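Local coordinates for (S)-ureidoglycine aminohydrolase cupin domain-containing protein (Pseudomonas syringae pv. tomato, PDB 3MYX) that is of unknown function but has a cupin fold and is probably related to (S)-ureidoglycine aminohydrolase, an enzyme of ureide breakdown, at residues 170-175 against 229-234; 128-133 against 157-162; 30-35 against 62-67; 46-51 against 115-120. All coordinates share one frame; numbering follows the deposited sequence. Where two conformers were deposited one is given.

Interaction 1: 170-175 against 229-234; sequences GVWDST and GYVRKF
K233 lays the end of its chain over one face of the W172 indole. Its CE comes within 3.4 Å of CE3 of W172, and NZ stands 4.0 Å from the centroid of the six-membered ring of W172, only 14° off the ring normal, a cation-pi contact. The lysine gets there because CG leaves between its backbone N and carbonyl carbon (chi1 72°) and the rest of the chain runs extended across the ring. NZ also forms a salt bridge with E188 on the neighbouring strand 188-192, so the ammonium is shared between a carboxylate and an aromatic face. V231 CG1 meets the same indole at its edge.

On the face of D173 and R232, the loop residue Y230 reaches in: its OH donates to D173 OD2 at 2.6 Å, meeting the carboxylate on its anti side, with carboxylate and phenol planes 69° apart. The same oxygen makes a long salt bridge, 3.5 Å, to R232 NH1 and a second one to R155. The guanidinium of R232 is covered on one face by V171 CG1, 3.7 Å from its NE, while NE and NH2 donate to the carbonyls of R132 and A134. V171 CG2 turns instead to F234, 3.7 Å from its CD1.

Between these faces the backbones pair in antiparallel fashion through W172 with K233 and S174 with V231; the bond from K233 N to W172 O measures 2.8 Å. The pairing joins 168-174 and 231-237, neighbouring antiparallel strands in the large sheet of the EutQ-like cupin domain.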
loop_
_atom_site.group_PDB
_atom_site.type_symbol
_atom_site.label_atom_id
_atom_site.label_comp_id
_atom_site.label_asym_id
_atom_site.label_seq_id
_atom_site.Cartn_x
_atom_site.Cartn_y
_atom_site.Cartn_z
ATOM N N GLY A 170 -5.603 -2.916 5.822
ATOM C CA GLY A 170 -7.033 -2.823 5.923
ATOM C C GLY A 170 -7.599 -1.590 5.276
ATOM O O GLY A 170 -7.027 -1.062 4.321
ATOM N N VAL A 171 -8.738 -1.163 5.808
ATOM C CA VAL A 171 -9.467 -0.020 5.320
ATOM C C VAL A 171 -9.674 0.944 6.496
ATOM O O VAL A 171 -9.931 0.511 7.624
ATOM C CB VAL A 171 -10.807 -0.436 4.673
ATOM C CG1 VAL A 171 -11.627 0.809 4.205
ATOM C CG2 VAL A 171 -10.579 -1.374 3.495
ATOM N N TRP A 172 -9.512 2.244 6.216
ATOM C CA TRP A 172 -9.626 3.316 7.214
ATOM C C TRP A 172 -10.453 4.433 6.647
ATOM O O TRP A 172 -10.426 4.672 5.430
ATOM C CB TRP A 172 -8.243 3.852 7.518
ATOM C CG TRP A 172 -8.032 5.073 8.380
ATOM C CD1 TRP A 172 -7.756 5.078 9.694
ATOM C CD2 TRP A 172 -7.913 6.432 7.941
ATOM N NE1 TRP A 172 -7.495 6.357 10.128
ATOM C CE2 TRP A 172 -7.558 7.200 9.052
ATOM C CE3 TRP A 172 -8.050 7.069 6.704
ATOM C CZ2 TRP A 172 -7.325 8.567 8.966
ATOM C CZ3 TRP A 172 -7.820 8.421 6.623
ATOM C CH2 TRP A 172 -7.442 9.150 7.744
ATOM N N ASP A 173 -11.176 5.142 7.506
ATOM C CA ASP A 173 -11.790 6.387 7.083
ATOM C C ASP A 173 -11.710 7.449 8.155
ATOM O O ASP A 173 -11.377 7.173 9.304
ATOM C CB ASP A 173 -13.205 6.200 6.479
ATOM C CG ASP A 173 -14.338 5.956 7.494
ATOM O OD1 ASP A 173 -14.188 6.078 8.735
ATOM O OD2 ASP A 173 -15.447 5.606 6.987
ATOM N N SER A 174 -11.967 8.679 7.746
ATOM C CA SER A 174 -11.850 9.799 8.656
ATOM C C SER A 174 -12.642 10.987 8.165
ATOM O O SER A 174 -12.707 11.256 6.970
ATOM C CB SER A 174 -10.384 10.238 8.787
ATOM O OG SER A 174 -10.216 11.206 9.804
ATOM N N THR A 175 -13.165 11.725 9.123
ATOM C CA THR A 175 -13.682 13.065 8.903
ATOM C C THR A 175 -12.467 13.998 8.669
ATOM O O THR A 175 -11.307 13.592 8.826
ATOM C CB THR A 175 -14.553 13.476 10.102
ATOM O OG1 THR A 175 -13.764 13.521 11.292
ATOM C CG2 THR A 175 -15.725 12.506 10.313
ATOM N N GLY A 229 -12.275 17.201 3.532
ATOM C CA GLY A 229 -13.443 16.348 3.406
ATOM C C GLY A 229 -13.106 14.960 3.925
ATOM O O GLY A 229 -11.959 14.654 4.282
ATOM N N TYR A 230 -14.123 14.115 3.964
ATOM C CA TYR A 230 -13.981 12.704 4.262
ATOM C C TYR A 230 -12.956 12.029 3.371
ATOM O O TYR A 230 -12.888 12.284 2.159
ATOM C CB TYR A 230 -15.336 12.053 4.031
ATOM C CG TYR A 230 -15.406 10.563 4.193
ATOM C CD1 TYR A 230 -15.545 9.987 5.450
ATOM C CD2 TYR A 230 -15.386 9.730 3.098
ATOM C CE1 TYR A 230 -15.675 8.611 5.588
ATOM C CE2 TYR A 230 -15.517 8.364 3.227
ATOM C CZ TYR A 230 -15.652 7.796 4.470
ATOM O OH TYR A 230 -15.814 6.423 4.579
ATOM N N VAL A 231 -12.183 11.124 3.961
ATOM C CA VAL A 231 -11.245 10.272 3.239
ATOM C C VAL A 231 -11.465 8.837 3.655
ATOM O O VAL A 231 -11.670 8.549 4.828
ATOM C CB VAL A 231 -9.786 10.701 3.513
ATOM C CG1 VAL A 231 -8.790 9.709 2.932
ATOM C CG2 VAL A 231 -9.515 12.091 2.943
ATOM N N ARG A 232 -11.419 7.935 2.684
ATOM C CA ARG A 232 -11.397 6.502 2.949
ATOM C C ARG A 232 -10.260 5.911 2.163
ATOM O O ARG A 232 -10.089 6.261 0.981
ATOM C CB ARG A 232 -12.719 5.872 2.557
ATOM C CG ARG A 232 -12.831 4.379 2.798
ATOM C CD ARG A 232 -14.193 3.911 2.314
ATOM N NE ARG A 232 -14.495 2.533 2.651
ATOM C CZ ARG A 232 -15.147 2.101 3.745
ATOM N NH1 ARG A 232 -15.583 2.893 4.711
ATOM N NH2 ARG A 232 -15.322 0.830 3.873
ATOM N N LYS A 233 -9.499 5.022 2.783
ATOM C CA LYS A 233 -8.330 4.469 2.118
ATOM C C LYS A 233 -8.091 3.019 2.457
ATOM O O LYS A 233 -8.421 2.583 3.557
ATOM C CB LYS A 233 -7.083 5.282 2.485
ATOM C CG LYS A 233 -6.599 5.095 3.894
ATOM C CD LYS A 233 -5.633 6.191 4.325
ATOM C CE LYS A 233 -5.047 5.900 5.678
ATOM N NZ LYS A 233 -4.172 7.034 6.167
ATOM N N PHE A 234 -7.481 2.299 1.512
ATOM C CA PHE A 234 -6.755 1.093 1.836
ATOM C C PHE A 234 -5.436 1.537 2.440
ATOM O O PHE A 234 -4.828 2.523 1.980
ATOM C CB PHE A 234 -6.415 0.295 0.582
ATOM C CG PHE A 234 -7.561 -0.446 -0.030
ATOM C CD1 PHE A 234 -8.193 -1.459 0.670
ATOM C CD2 PHE A 234 -7.939 -0.223 -1.355
ATOM C CE1 PHE A 234 -9.215 -2.203 0.077
ATOM C CE2 PHE A 234 -8.966 -0.965 -1.942
ATOM C CZ PHE A 234 -9.598 -1.945 -1.240
HETATM O O HOH W 1 -10.259 13.221 6.095
#

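Interaction 2: 128-133 against 157-162; sequences TALDRL and NNLFED
D131, whose backbone N rests 4.2 Å from CD1 of L159, closes an Asx turn: its OD1 takes the backbone N-H of L133 at 2.9 Å. The bond is straight, 162° at the hydrogen, but the donor comes from well above the carboxylate plane. This turn follows L130 in the chain and lies beside the corner at L159.

The weight of the contact lies on two leucines that cross at a slant. L130 CD2 meets L159 CB at 3.6 Å and the branch CD1 of L159 at 3.9 Å, so one methyl of L130 beds against both the root and a tip of its partner. L130 is hemmed in further by I169 and F234 from the second sheet and by V94 beside it, whereas L159 also leans on V171 and A134.

Closer to the start of strand 127-130, T128 divides its branches between L159 and F160. CG2 lies 3.9 Å from the backbone O of L159, and OG1 stands 4.0 Å from CD1 of F160, approaching the ring obliquely. CD1 is brought within reach because CG of F160 is anti to the backbone N (chi1 173°), which carries the ring toward T128. L159 and F160 both face I169 as a classic beta bulge, and both side chains set out toward 128-130.

Leucine carbons, both branches of a threonine, a ring and backbone atoms thus meet by van der Waals contact, and the Asx-turn bond stays within 128-133. The contact depends on fit rather than on directed bonds between its segments, a largely apolar seam joining strand 127-130 to the sheet holding 154-161.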
loop_
_atom_site.group_PDB
_atom_site.type_symbol
_atom_site.label_atom_id
_atom_site.label_comp_id
_atom_site.label_asym_id
_atom_site.label_seq_id
_atom_site.Cartn_x
_atom_site.Cartn_y
_atom_site.Cartn_z
ATOM N N THR A 128 -5.630 -12.998 1.168
ATOM C CA THR A 128 -6.716 -12.276 1.841
ATOM C C THR A 128 -7.211 -11.156 0.921
ATOM O O THR A 128 -6.460 -10.247 0.605
ATOM C CB THR A 128 -6.258 -11.679 3.207
ATOM O OG1 THR A 128 -5.756 -12.723 4.049
ATOM C CG2 THR A 128 -7.417 -11.002 3.945
ATOM N N ALA A 129 -8.468 -11.241 0.489
ATOM C CA ALA A 129 -9.114 -10.161 -0.267
ATOM C C ALA A 129 -9.515 -9.043 0.690
ATOM O O ALA A 129 -9.831 -9.300 1.859
ATOM C CB ALA A 129 -10.345 -10.693 -0.987
ATOM N N LEU A 130 -9.507 -7.806 0.204
ATOM C CA LEU A 130 -9.773 -6.618 1.037
ATOM C C LEU A 130 -10.940 -5.832 0.451
ATOM O O LEU A 130 -10.767 -5.137 -0.547
ATOM C CB LEU A 130 -8.530 -5.718 1.125
ATOM C CG LEU A 130 -7.223 -6.377 1.570
ATOM C CD1 LEU A 130 -6.048 -5.411 1.338
ATOM C CD2 LEU A 130 -7.258 -6.848 3.017
ATOM N N ASP A 131 -12.104 -5.901 1.089
ATOM C CA ASP A 131 -13.312 -5.268 0.548
ATOM C C ASP A 131 -13.237 -3.741 0.717
ATOM O O ASP A 131 -13.106 -3.261 1.840
ATOM C CB ASP A 131 -14.540 -5.833 1.293
ATOM C CG ASP A 131 -15.887 -5.399 0.714
ATOM O OD1 ASP A 131 -15.935 -4.532 -0.178
ATOM O OD2 ASP A 131 -16.910 -5.976 1.171
ATOM N N ARG A 132 -13.385 -2.995 -0.384
ATOM C CA ARG A 132 -13.472 -1.535 -0.341
ATOM C C ARG A 132 -14.551 -1.061 0.635
ATOM O O ARG A 132 -14.405 0.003 1.235
ATOM C CB ARG A 132 -13.790 -0.977 -1.741
ATOM C CG ARG A 132 -12.672 -1.138 -2.771
ATOM C CD ARG A 132 -13.115 -0.869 -4.199
ATOM N NE ARG A 132 -13.445 0.534 -4.411
ATOM C CZ ARG A 132 -12.573 1.494 -4.719
ATOM N NH1 ARG A 132 -11.287 1.244 -4.812
ATOM N NH2 ARG A 132 -13.005 2.743 -4.908
ATOM N N LEU A 133 -15.638 -1.835 0.757
ATOM C CA LEU A 133 -16.788 -1.482 1.588
ATOM C C LEU A 133 -16.755 -2.168 2.950
ATOM O O LEU A 133 -17.779 -2.290 3.611
ATOM C CB LEU A 133 -18.106 -1.812 0.864
ATOM C CG LEU A 133 -18.335 -1.162 -0.507
ATOM C CD1 LEU A 133 -19.696 -1.569 -1.098
ATOM C CD2 LEU A 133 -18.196 0.351 -0.389
ATOM N N ASN A 157 -10.501 -1.063 9.982
ATOM C CA ASN A 157 -10.664 -2.494 10.093
ATOM C C ASN A 157 -9.361 -3.104 9.602
ATOM O O ASN A 157 -9.036 -3.019 8.415
ATOM C CB ASN A 157 -11.845 -2.989 9.250
ATOM C CG ASN A 157 -12.092 -4.488 9.396
ATOM O OD1 ASN A 157 -11.192 -5.241 9.728
ATOM N ND2 ASN A 157 -13.322 -4.908 9.120
ATOM N N ASN A 158 -8.601 -3.681 10.530
ATOM C CA ASN A 158 -7.399 -4.441 10.202
ATOM C C ASN A 158 -7.783 -5.811 9.656
ATOM O O ASN A 158 -7.900 -6.769 10.398
ATOM C CB ASN A 158 -6.508 -4.602 11.434
ATOM C CG ASN A 158 -6.018 -3.279 11.959
ATOM O OD1 ASN A 158 -5.375 -2.515 11.239
ATOM N ND2 ASN A 158 -6.315 -2.994 13.227
ATOM N N LEU A 159 -8.013 -5.871 8.357
ATOM C CA LEU A 159 -8.445 -7.087 7.684
ATOM C C LEU A 159 -7.347 -8.137 7.630
ATOM O O LEU A 159 -7.623 -9.326 7.495
ATOM C CB LEU A 159 -8.903 -6.765 6.270
ATOM C CG LEU A 159 -10.172 -5.906 6.217
ATOM C CD1 LEU A 159 -10.375 -5.286 4.833
ATOM C CD2 LEU A 159 -11.389 -6.738 6.635
ATOM N N PHE A 160 -6.098 -7.700 7.705
ATOM C CA PHE A 160 -4.952 -8.614 7.740
ATOM C C PHE A 160 -3.945 -8.090 8.764
ATOM O O PHE A 160 -3.532 -6.936 8.704
ATOM C CB PHE A 160 -4.314 -8.727 6.362
ATOM C CG PHE A 160 -3.048 -9.510 6.351
ATOM C CD1 PHE A 160 -3.061 -10.877 6.279
ATOM C CD2 PHE A 160 -1.832 -8.842 6.397
ATOM C CE1 PHE A 160 -1.840 -11.581 6.265
ATOM C CE2 PHE A 160 -0.649 -9.522 6.407
ATOM C CZ PHE A 160 -0.656 -10.886 6.332
ATOM N N GLU A 161 -3.626 -8.927 9.736
ATOM C CA GLU A 161 -2.609 -8.627 10.717
ATOM C C GLU A 161 -1.516 -9.689 10.610
ATOM O O GLU A 161 -1.721 -10.839 10.996
ATOM C CB GLU A 161 -3.206 -8.595 12.115
ATOM C CG GLU A 161 -4.233 -7.491 12.282
ATOM C CD GLU A 161 -4.868 -7.475 13.670
ATOM O OE1 GLU A 161 -5.043 -8.555 14.278
ATOM O OE2 GLU A 161 -5.207 -6.386 14.143
ATOM N N ASP A 162 -0.364 -9.315 10.082
ATOM C CA ASP A 162 0.680 -10.283 9.835
ATOM C C ASP A 162 1.309 -10.772 11.131
ATOM O O ASP A 162 1.389 -10.036 12.123
ATOM C CB ASP A 162 1.764 -9.676 8.955
ATOM C CG ASP A 162 2.523 -10.696 8.141
ATOM O OD1 ASP A 162 2.210 -11.909 8.196
ATOM O OD2 ASP A 162 3.437 -10.264 7.405
#

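Interaction 3: 30-35 against 62-67; sequences HDPFDS and AYPYTE
P32 packs on P64 and Y63: the pyrrolidine rings of the two prolines reach toward each other, CD of P32 lying 3.8 Å from CG of P64, and the adjacent CG of P32 meets Y63 CE1 at 3.7 Å, the side chains crossing at about a right angle. H30 adds its CB, 3.8 Å from CB of P64. Within 62-67, P64 CG also sits over the centre of the Y65 ring, so that proline is wedged between the loop and an aromatic face.

Hydroxyl contacts follow. Y65 OH packs on D31 CB at 3.2 Å, with the carboxylate and ring planes 67° apart; its hydrogen-bond partner is D28. Y63 OH lies in the plane of the F33 ring at its edge, 3.7 Å from CE2, and donates to E67 OE1 at 2.7 Å.

Among the charged groups, D31 OD1 accepts from F33 N at 3.0 Å, making an Asx turn. Its OD2 takes the backbone N-H of I27 and, like E67 OE2, forms a salt bridge with R37.

The chemistry therefore divides: prolines and rings supply the meeting surface, and one arginine, bridging acids from both segments, probably offsets the charge that two neighbouring carboxylates would otherwise bring together.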
loop_
_atom_site.group_PDB
_atom_site.type_symbol
_atom_site.label_atom_id
_atom_site.label_comp_id
_atom_site.label_asym_id
_atom_site.label_seq_id
_atom_site.Cartn_x
_atom_site.Cartn_y
_atom_site.Cartn_z
ATOM N N HIS A 30 15.357 -13.531 -4.077
ATOM C CA HIS A 30 14.137 -14.320 -3.919
ATOM C C HIS A 30 12.937 -13.799 -4.704
ATOM O O HIS A 30 11.908 -14.478 -4.764
ATOM C CB HIS A 30 13.735 -14.395 -2.443
ATOM C CG HIS A 30 14.752 -15.057 -1.586
ATOM N ND1 HIS A 30 14.742 -16.407 -1.342
ATOM C CD2 HIS A 30 15.807 -14.560 -0.908
ATOM C CE1 HIS A 30 15.760 -16.714 -0.553
ATOM N NE2 HIS A 30 16.413 -15.609 -0.266
ATOM N N ASP A 31 13.033 -12.614 -5.292
ATOM C CA ASP A 31 11.853 -11.982 -5.911
ATOM C C ASP A 31 11.427 -12.810 -7.125
ATOM O O ASP A 31 12.231 -13.066 -8.015
ATOM C CB ASP A 31 12.220 -10.567 -6.367
ATOM C CG ASP A 31 11.025 -9.686 -6.640
ATOM O OD1 ASP A 31 9.892 -10.207 -6.798
ATOM O OD2 ASP A 31 11.234 -8.452 -6.722
ATOM N N PRO A 32 10.153 -13.213 -7.196
ATOM C CA PRO A 32 9.692 -13.903 -8.411
ATOM C C PRO A 32 9.547 -12.971 -9.624
ATOM O O PRO A 32 9.417 -13.452 -10.754
ATOM C CB PRO A 32 8.328 -14.473 -8.001
ATOM C CG PRO A 32 7.951 -13.806 -6.795
ATOM C CD PRO A 32 9.107 -13.153 -6.158
ATOM N N PHE A 33 9.498 -11.662 -9.386
ATOM C CA PHE A 33 9.400 -10.648 -10.434
ATOM C C PHE A 33 10.782 -10.074 -10.697
ATOM O O PHE A 33 11.662 -10.105 -9.844
ATOM C CB PHE A 33 8.390 -9.559 -10.064
ATOM C CG PHE A 33 6.987 -10.073 -9.968
ATOM C CD1 PHE A 33 6.243 -10.262 -11.122
ATOM C CD2 PHE A 33 6.417 -10.408 -8.742
ATOM C CE1 PHE A 33 4.953 -10.768 -11.056
ATOM C CE2 PHE A 33 5.131 -10.908 -8.664
ATOM C CZ PHE A 33 4.399 -11.097 -9.821
ATOM N N ASP A 34 10.979 -9.584 -11.906
ATOM C CA ASP A 34 12.277 -9.033 -12.301
ATOM C C ASP A 34 12.043 -7.826 -13.210
ATOM O O ASP A 34 11.969 -6.718 -12.702
ATOM C CB ASP A 34 13.216 -10.104 -12.883
ATOM C CG ASP A 34 12.503 -11.121 -13.746
ATOM O OD1 ASP A 34 12.248 -10.806 -14.926
ATOM O OD2 ASP A 34 12.220 -12.245 -13.263
ATOM N N SER A 35 11.868 -8.031 -14.520
ATOM C CA SER A 35 11.658 -6.908 -15.434
ATOM C C SER A 35 10.389 -6.125 -15.094
ATOM O O SER A 35 10.314 -4.910 -15.324
ATOM C CB SER A 35 11.617 -7.367 -16.910
ATOM O OG SER A 35 10.558 -8.263 -17.167
ATOM N N ALA A 62 6.500 -20.917 -2.739
ATOM C CA ALA A 62 6.394 -20.336 -1.392
ATOM C C ALA A 62 6.713 -18.861 -1.522
ATOM O O ALA A 62 7.868 -18.479 -1.657
ATOM C CB ALA A 62 7.351 -21.027 -0.428
ATOM N N TYR A 63 5.695 -18.007 -1.479
ATOM C CA TYR A 63 5.918 -16.601 -1.758
ATOM C C TYR A 63 6.905 -16.039 -0.736
ATOM O O TYR A 63 6.763 -16.295 0.455
ATOM C CB TYR A 63 4.593 -15.813 -1.761
ATOM C CG TYR A 63 4.712 -14.573 -2.603
ATOM C CD1 TYR A 63 4.693 -14.654 -3.996
ATOM C CD2 TYR A 63 4.934 -13.328 -2.027
ATOM C CE1 TYR A 63 4.873 -13.525 -4.779
ATOM C CE2 TYR A 63 5.129 -12.190 -2.821
ATOM C CZ TYR A 63 5.089 -12.296 -4.198
ATOM O OH TYR A 63 5.278 -11.217 -5.029
ATOM N N PRO A 64 7.925 -15.295 -1.188
ATOM C CA PRO A 64 9.043 -15.003 -0.292
ATOM C C PRO A 64 8.801 -13.831 0.653
ATOM O O PRO A 64 9.588 -13.624 1.573
ATOM C CB PRO A 64 10.167 -14.659 -1.257
ATOM C CG PRO A 64 9.467 -14.121 -2.454
ATOM C CD PRO A 64 8.263 -14.976 -2.585
ATOM N N TYR A 65 7.755 -13.053 0.391
ATOM C CA TYR A 65 7.466 -11.833 1.114
ATOM C C TYR A 65 6.034 -11.878 1.630
ATOM O O TYR A 65 5.228 -12.677 1.165
ATOM C CB TYR A 65 7.574 -10.638 0.169
ATOM C CG TYR A 65 8.797 -10.578 -0.734
ATOM C CD1 TYR A 65 10.056 -10.979 -0.290
ATOM C CD2 TYR A 65 8.701 -10.059 -2.018
ATOM C CE1 TYR A 65 11.175 -10.898 -1.114
ATOM C CE2 TYR A 65 9.810 -9.972 -2.832
ATOM C CZ TYR A 65 11.041 -10.370 -2.369
ATOM O OH TYR A 65 12.121 -10.277 -3.205
ATOM N N THR A 66 5.699 -10.976 2.549
ATOM C CA THR A 66 4.296 -10.577 2.725
ATOM C C THR A 66 4.090 -9.419 1.770
ATOM O O THR A 66 4.812 -8.453 1.831
ATOM C CB THR A 66 3.984 -10.136 4.146
ATOM O OG1 THR A 66 4.350 -11.191 5.043
ATOM C CG2 THR A 66 2.512 -9.794 4.289
ATOM N N GLU A 67 3.115 -9.513 0.878
ATOM C CA GLU A 67 2.956 -8.493 -0.169
ATOM C C GLU A 67 1.496 -8.132 -0.423
ATOM O O GLU A 67 0.652 -8.994 -0.637
ATOM C CB GLU A 67 3.660 -8.923 -1.465
ATOM C CG GLU A 67 3.672 -7.832 -2.535
ATOM C CD GLU A 67 4.661 -8.083 -3.681
ATOM O OE1 GLU A 67 5.546 -8.977 -3.592
ATOM O OE2 GLU A 67 4.575 -7.301 -4.651
#

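Interaction 4: 46-51 against 115-120; sequences GIAAGI and ASTQAS
T117 hooks its hydroxyl onto G46: OG1 donates to G46 O at 2.7 Å, in the carbonyl plane and on a lone pair. The T117 backbone N reaches the same oxygen at 3.0 Å from above the carbonyl plane, so one carbonyl is gripped twice by a single residue. The hydroxyl is placed for this because OG1 sits between the backbone N and carbonyl carbon of T117 (chi1 71°), which leaves CG2 to reach over toward A48 CB at 4.4 Å. G46 itself takes a positive phi of 102° and sets its CA beside OG1 of T117.

The I47 side chain lies on the face opposite A48 and A115. Its CD1 reaches across to S116, 3.9 Å from CA and 4.0 Å from CB of that residue, and it also touches the A115 carbonyl. A48 and A115 form a hydrogen-bonded pair: A48 N to A115 O is 2.9 Å, and A115 N to A48 O is 2.8 Å.

The contact closes one end of the antiparallel pairing of strands 47-54 and 109-116, where the chain leaves the latter at T117; the sheet belongs to the N-terminal half, consistent with a second cupin-like beta-barrel.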
loop_
_atom_site.group_PDB
_atom_site.type_symbol
_atom_site.label_atom_id
_atom_site.label_comp_id
_atom_site.label_asym_id
_atom_site.label_seq_id
_atom_site.Cartn_x
_atom_site.Cartn_y
_atom_site.Cartn_z
ATOM N N GLY A 46 13.928 -3.979 4.962
ATOM C CA GLY A 46 13.248 -4.822 3.997
ATOM C C GLY A 46 11.896 -4.408 3.498
ATOM O O GLY A 46 11.354 -5.086 2.622
ATOM N N ILE A 47 11.329 -3.333 4.026
ATOM C CA ILE A 47 10.065 -2.841 3.475
ATOM C C ILE A 47 10.301 -2.216 2.101
ATOM O O ILE A 47 11.176 -1.374 1.944
ATOM C CB ILE A 47 9.392 -1.850 4.425
ATOM C CG1 ILE A 47 8.814 -2.601 5.637
ATOM C CG2 ILE A 47 8.254 -1.100 3.730
ATOM C CD1 ILE A 47 7.489 -3.342 5.355
ATOM N N ALA A 48 9.509 -2.639 1.115
ATOM C CA ALA A 48 9.634 -2.182 -0.261
ATOM C C ALA A 48 8.268 -1.733 -0.781
ATOM O O ALA A 48 7.224 -2.263 -0.381
ATOM C CB ALA A 48 10.187 -3.289 -1.169
ATOM N N ALA A 49 8.281 -0.755 -1.670
ATOM C CA ALA A 49 7.061 -0.264 -2.290
ATOM C C ALA A 49 7.333 0.152 -3.726
ATOM O O ALA A 49 8.438 0.574 -4.057
ATOM C CB ALA A 49 6.453 0.916 -1.478
ATOM N N GLY A 50 6.321 0.039 -4.572
ATOM C CA GLY A 50 6.483 0.397 -5.958
ATOM C C GLY A 50 5.295 -0.059 -6.771
ATOM O O GLY A 50 4.162 -0.077 -6.273
ATOM N N ILE A 51 5.571 -0.392 -8.034
ATOM C CA ILE A 51 4.564 -0.962 -8.915
ATOM C C ILE A 51 5.118 -2.204 -9.613
ATOM O O ILE A 51 6.335 -2.427 -9.695
ATOM C CB ILE A 51 4.019 0.075 -9.949
ATOM C CG1 ILE A 51 5.128 0.495 -10.930
ATOM C CG2 ILE A 51 3.390 1.280 -9.220
ATOM C CD1 ILE A 51 4.670 1.414 -12.056
ATOM N N ALA A 115 5.623 -4.531 0.151
ATOM C CA ALA A 115 6.087 -5.839 0.582
ATOM C C ALA A 115 6.971 -5.720 1.798
ATOM O O ALA A 115 7.815 -4.829 1.864
ATOM C CB ALA A 115 6.870 -6.516 -0.549
ATOM N N SER A 116 6.803 -6.659 2.724
ATOM C CA SER A 116 7.802 -6.909 3.752
ATOM C C SER A 116 8.682 -8.031 3.232
ATOM O O SER A 116 8.257 -9.182 3.146
ATOM C CB SER A 116 7.153 -7.328 5.056
ATOM O OG SER A 116 8.134 -7.685 6.023
ATOM N N THR A 117 9.918 -7.690 2.876
ATOM C CA THR A 117 10.837 -8.671 2.335
ATOM C C THR A 117 11.660 -9.379 3.410
ATOM O O THR A 117 12.278 -10.392 3.124
ATOM C CB THR A 117 11.741 -8.110 1.201
ATOM O OG1 THR A 117 12.710 -7.206 1.740
ATOM C CG2 THR A 117 10.924 -7.433 0.087
ATOM N N GLN A 118 11.645 -8.851 4.639
ATOM C CA GLN A 118 12.287 -9.493 5.792
ATOM C C GLN A 118 11.217 -10.127 6.675
ATOM O O GLN A 118 10.207 -9.500 6.969
ATOM C CB GLN A 118 13.046 -8.442 6.610
ATOM C CG GLN A 118 13.733 -9.011 7.868
ATOM C CD GLN A 118 14.742 -10.080 7.543
ATOM O OE1 GLN A 118 15.667 -9.847 6.756
ATOM N NE2 GLN A 118 14.597 -11.264 8.156
ATOM N N ALA A 119 11.436 -11.364 7.087
ATOM C CA ALA A 119 10.549 -12.014 8.044
ATOM C C ALA A 119 10.927 -11.624 9.461
ATOM O O ALA A 119 12.118 -11.622 9.806
ATOM C CB ALA A 119 10.617 -13.533 7.891
ATOM N N SER A 120 9.931 -11.318 10.288
ATOM C CA SER A 120 10.162 -11.043 11.715
ATOM C C SER A 120 9.303 -11.886 12.658
ATOM O O SER A 120 9.159 -11.590 13.853
ATOM C CB SER A 120 9.950 -9.558 11.987
ATOM O OG SER A 120 8.591 -9.226 11.894
#

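Interactions 1 and 4 are buried strand pairings knit by backbone hydrogen bonds, one in each half of the chain, on opposite sides of its centre and about 23 Å apart between centres. Interactions 2 and 3 are partly buried and rest mainly on side-chain packing. Interaction 2 links the two halves: V171 O and N157 N join it to interaction 1, while D162 and T66 join it to interaction 3. Strand 66-71 of interaction 3 is the sheet neighbour of strand 109-116 of interaction 4, the T66 carbonyl meeting S116 N. A salt bridge and a cation-pi contact cross interaction 1, whereas the acids of interaction 3 meet in R37; interactions 2 and 4 are mostly apolar or backbone-driven.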